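Side-chain contacts in racemase, putative (Roseobacter denitrificans, PDB 3TCS), which is a putative racemase of the enolase superfamily that binds magnesium and may act as a hydro-lyase: residues C308-W311 with S312-L316; D340-P343 with W344-G347. All blocks are in the same frame, centred on the assembly; numbering follows the deposited sequence.

Contact 1 of 2, residues C308-W311 with S312-L316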
loop_
_atom_site.group_PDB
_atom_site.type_symbol
_atom_site.label_atom_id
_atom_site.label_comp_id
_atom_site.label_asym_id
_atom_site.label_seq_id
_atom_site.Cartn_x
_atom_site.Cartn_y
_atom_site.Cartn_z
ATOM N N CYS B 308 13.610 4.728 13.084
ATOM C CA CYS B 308 13.915 3.366 13.528
ATOM C C CYS B 308 13.460 3.404 14.979
ATOM O O CYS B 308 14.085 4.041 15.823
ATOM C CB CYS B 308 15.411 3.007 13.370
ATOM S SG CYS B 308 16.689 4.227 13.786
ATOM N N ALA B 309 12.348 2.725 15.254
ATOM C CA ALA B 309 11.732 2.772 16.577
ATOM C C ALA B 309 11.815 1.578 17.522
ATOM O O ALA B 309 11.107 1.545 18.527
ATOM C CB ALA B 309 10.268 3.177 16.414
ATOM N N ASN B 310 12.651 0.598 17.219
ATOM C CA ASN B 310 12.772 -0.538 18.121
ATOM C C ASN B 310 14.121 -1.201 17.965
ATOM O O ASN B 310 14.900 -0.843 17.078
ATOM C CB ASN B 310 11.641 -1.551 17.885
ATOM C CG ASN B 310 11.593 -2.049 16.462
ATOM O OD1 ASN B 310 12.527 -2.695 15.988
ATOM N ND2 ASN B 310 10.499 -1.745 15.766
ATOM N N TRP B 311 14.395 -2.165 18.833
ATOM C CA TRP B 311 15.670 -2.850 18.799
ATOM C C TRP B 311 15.722 -4.101 17.938
ATOM O O TRP B 311 16.458 -5.046 18.240
ATOM C CB TRP B 311 16.150 -3.158 20.217
ATOM C CG TRP B 311 16.460 -1.917 21.009
ATOM C CD1 TRP B 311 16.440 -0.624 20.561
ATOM C CD2 TRP B 311 16.809 -1.854 22.396
ATOM N NE1 TRP B 311 16.749 0.241 21.588
ATOM C CE2 TRP B 311 16.978 -0.489 22.725
ATOM C CE3 TRP B 311 16.991 -2.820 23.396
ATOM C CZ2 TRP B 311 17.321 -0.066 24.014
ATOM C CZ3 TRP B 311 17.333 -2.398 24.679
ATOM C CH2 TRP B 311 17.493 -1.031 24.975
ATOM N N SER B 312 14.914 -4.119 16.885
ATOM C CA SER B 312 14.997 -5.212 15.926
ATOM C C SER B 312 16.205 -4.676 15.151
ATOM O O SER B 312 16.862 -3.734 15.618
ATOM C CB SER B 312 13.748 -5.288 15.029
ATOM O OG SER B 312 13.651 -4.188 14.139
ATOM N N LEU B 313 16.517 -5.238 13.991
ATOM C CA LEU B 313 17.670 -4.757 13.240
ATOM C C LEU B 313 17.474 -3.405 12.555
ATOM O O LEU B 313 18.426 -2.838 12.033
ATOM C CB LEU B 313 18.085 -5.793 12.194
ATOM C CG LEU B 313 18.756 -7.052 12.745
ATOM C CD1 LEU B 313 19.093 -7.999 11.609
ATOM C CD2 LEU B 313 20.010 -6.652 13.492
ATOM N N VAL B 314 16.257 -2.880 12.555
ATOM C CA VAL B 314 16.023 -1.599 11.892
ATOM C C VAL B 314 16.967 -0.491 12.373
ATOM O O VAL B 314 17.444 0.320 11.573
ATOM C CB VAL B 314 14.542 -1.157 12.042
ATOM C CG1 VAL B 314 14.206 -0.854 13.503
ATOM C CG2 VAL B 314 14.261 0.033 11.142
ATOM N N THR B 315 17.258 -0.466 13.671
ATOM C CA THR B 315 18.139 0.564 14.208
ATOM C C THR B 315 19.576 0.391 13.713
ATOM O O THR B 315 20.242 1.375 13.374
ATOM C CB THR B 315 18.091 0.576 15.750
ATOM O OG1 THR B 315 16.754 0.862 16.178
ATOM C CG2 THR B 315 19.018 1.648 16.311
ATOM N N LEU B 316 20.043 -0.854 13.649
ATOM C CA LEU B 316 21.397 -1.143 13.175
ATOM C C LEU B 316 21.542 -0.790 11.696
ATOM O O LEU B 316 22.555 -0.219 11.280
ATOM C CB LEU B 316 21.737 -2.623 13.379
ATOM C CG LEU B 316 23.136 -3.085 12.952
ATOM C CD1 LEU B 316 24.205 -2.250 13.657
ATOM C CD2 LEU B 316 23.313 -4.567 13.288
HETATM O O HOH W 1 15.286 2.709 17.864
#
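Asn310 OD1 takes two bonds from Ser312. The hydroxyl Ser312 OG donates to Asn310 OD1 over 2.6 Å, and the backbone Ser312 N donates to the same Asn310 OD1 over 2.9 Å. Both donors lie in the plane of the amide, and the backbone N-H sits on a lone pair. Chi1 of 57° sets Asn310 CG between the backbone N and the carbonyl carbon, and the turn about chi2 (64°) faces OD1 to Ser312. The amide nitrogen Asn310 ND2 is hydrogen-bonded to Thr55 OG1. An alanine at Asn310 would probably leave Ser312 N and Ser312 OG without their shared acceptor, and Thr55 OG1 without its amide partner.

The segment is the connection into helix 314-322 of the C-terminal barrel domain of an enolase-superfamily protein. Ser312, just before the turn into this helix, makes a capping bond: Ser312 OG accepts from Val314 N, a weak bond of 3.3 Å. Gln52 is a further partner of that hydroxyl.

One turn further on, Thr315 OG1 donates to the backbone Asn310 O over 2.7 Å, tilted 30° out of the carbonyl plane. A water donates to both Thr315 OG1 and Cys308 O, so the threonine hydroxyl ties two points of the loop to the helix. Ala309, between those points, touches the bound D-alanine. Next to these bonds, Val314 CG2 packs on Cys308 CB at 3.9 Å, while Val314 CG1 lies 3.5 Å from Asn310 OD1.

Contact 2 of 2, residues D340-P343 with W344-G347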
loop_
_atom_site.group_PDB
_atom_site.type_symbol
_atom_site.label_atom_id
_atom_site.label_comp_id
_atom_site.label_asym_id
_atom_site.label_seq_id
_atom_site.Cartn_x
_atom_site.Cartn_y
_atom_site.Cartn_z
ATOM N N ASP B 340 8.360 -3.957 28.722
ATOM C CA ASP B 340 6.935 -3.771 28.966
ATOM C C ASP B 340 6.273 -3.224 27.707
ATOM O O ASP B 340 5.069 -3.377 27.505
ATOM C CB ASP B 340 6.697 -2.801 30.133
ATOM C CG ASP B 340 7.116 -1.373 29.808
ATOM O OD1 ASP B 340 8.318 -1.145 29.556
ATOM O OD2 ASP B 340 6.244 -0.479 29.809
ATOM N N TYR B 341 7.075 -2.590 26.855
ATOM C CA TYR B 341 6.571 -2.002 25.622
ATOM C C TYR B 341 6.894 -2.877 24.415
ATOM O O TYR B 341 6.050 -3.074 23.545
ATOM C CB TYR B 341 7.177 -0.613 25.415
ATOM C CG TYR B 341 6.447 0.217 24.390
ATOM C CD1 TYR B 341 5.297 0.930 24.735
ATOM C CD2 TYR B 341 6.886 0.275 23.067
ATOM C CE1 TYR B 341 4.601 1.680 23.789
ATOM C CE2 TYR B 341 6.195 1.021 22.112
ATOM C CZ TYR B 341 5.056 1.720 22.481
ATOM O OH TYR B 341 4.375 2.462 21.544
ATOM N N TYR B 342 8.123 -3.380 24.358
ATOM C CA TYR B 342 8.561 -4.247 23.264
ATOM C C TYR B 342 9.054 -5.576 23.839
ATOM O O TYR B 342 10.253 -5.846 23.849
ATOM C CB TYR B 342 9.718 -3.605 22.488
ATOM C CG TYR B 342 9.384 -2.343 21.725
ATOM C CD1 TYR B 342 8.285 -2.287 20.870
ATOM C CD2 TYR B 342 10.222 -1.230 21.795
ATOM C CE1 TYR B 342 8.033 -1.150 20.091
ATOM C CE2 TYR B 342 9.982 -0.093 21.025
ATOM C CZ TYR B 342 8.889 -0.062 20.173
ATOM O OH TYR B 342 8.683 1.037 19.368
ATOM N N PRO B 343 8.134 -6.430 24.315
ATOM C CA PRO B 343 8.547 -7.719 24.884
ATOM C C PRO B 343 9.266 -8.642 23.896
ATOM O O PRO B 343 10.164 -9.400 24.269
ATOM C CB PRO B 343 7.226 -8.311 25.377
ATOM C CG PRO B 343 6.237 -7.772 24.389
ATOM C CD PRO B 343 6.666 -6.319 24.277
ATOM N N TRP B 344 8.873 -8.556 22.634
ATOM C CA TRP B 344 9.437 -9.381 21.578
ATOM C C TRP B 344 10.861 -9.054 21.123
ATOM O O TRP B 344 11.458 -9.840 20.390
ATOM C CB TRP B 344 8.520 -9.332 20.358
ATOM C CG TRP B 344 8.236 -7.929 19.918
ATOM C CD1 TRP B 344 7.135 -7.176 20.221
ATOM C CD2 TRP B 344 9.093 -7.090 19.136
ATOM N NE1 TRP B 344 7.256 -5.920 19.675
ATOM C CE2 TRP B 344 8.449 -5.841 19.005
ATOM C CE3 TRP B 344 10.347 -7.273 18.535
ATOM C CZ2 TRP B 344 9.016 -4.777 18.294
ATOM C CZ3 TRP B 344 10.910 -6.212 17.826
ATOM C CH2 TRP B 344 10.242 -4.981 17.716
ATOM N N GLN B 345 11.416 -7.912 21.522
ATOM C CA GLN B 345 12.769 -7.594 21.070
ATOM C C GLN B 345 13.863 -8.156 21.965
ATOM O O GLN B 345 15.053 -8.010 21.679
ATOM C CB GLN B 345 12.955 -6.082 20.901
ATOM C CG GLN B 345 12.876 -5.258 22.167
ATOM C CD GLN B 345 13.074 -3.780 21.873
ATOM O OE1 GLN B 345 12.744 -3.307 20.787
ATOM N NE2 GLN B 345 13.595 -3.041 22.845
ATOM N N GLU B 346 13.449 -8.809 23.043
ATOM C CA GLU B 346 14.379 -9.426 23.977
ATOM C C GLU B 346 14.953 -10.711 23.392
ATOM O O GLU B 346 14.221 -11.527 22.838
ATOM C CB GLU B 346 13.657 -9.758 25.287
ATOM C CG GLU B 346 13.516 -8.588 26.232
ATOM C CD GLU B 346 14.814 -8.293 26.954
ATOM O OE1 GLU B 346 15.203 -9.097 27.831
ATOM O OE2 GLU B 346 15.452 -7.266 26.637
ATOM N N GLY B 347 16.264 -10.878 23.508
ATOM C CA GLY B 347 16.909 -12.089 23.030
ATOM C C GLY B 347 16.876 -12.387 21.545
ATOM O O GLY B 347 16.835 -13.553 21.149
#
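Tyr342 meets both Trp344 and Gln345 round a short 3-10 turn. The turn lies in the long loop after strand 332-335 of the barrel domain. Its backbone bond, from Gln345 N to Tyr342 O, is weak at 3.3 Å.

The Tyr342 and Trp344 side chains run side by side and point the same way. Their rings meet obliquely, with planes at 61°. The closest atoms are Tyr342 CD1 and Trp344 CZ2, 3.7 Å apart. Tyr342 CB lies over one face of the indole, toward its rim. A chi1 of 54° tucks Trp344 CG in over its own backbone and brings the indole beside Tyr342. Pro343 adds a looser touch, with its CD 4.2 Å from Trp344 CD1.

Gln345 meets Tyr342 at CB and CD2, whereas Trp344 meets it at CD1. The glutamine chain is extended beyond CG, and the amide is inclined by 32° to the tyrosine ring. Gln345 CD comes to 3.4 Å from Tyr342 CB. The amide oxygen has its polar partner elsewhere, in the backbone N of Trp311. That same oxygen, Gln345 OE1, also lies 3.4 Å from Tyr342 CD2.

Contact 1 comes first along the chain and contact 2 follows, with strand 332-335 between them. Both belong to the C-terminal barrel domain, and their centres are about 12 Å apart. Contact 1 leads into helix 314-322, while contact 2 lies in the loop between strands 332-335 and 360-363. They touch directly. Tyr342 OH is 2.6 Å from Ala309 O, a probable but weak hydrogen bond, and a glutamine of contact 2 holds the backbone of contact 1. Asn310 packs against Trp344. Ala309 touches the bound D-alanine and the Tyr342 side chain lies about 6 Å from it, so loop 340-347 packs on a pocket segment close to the ligand.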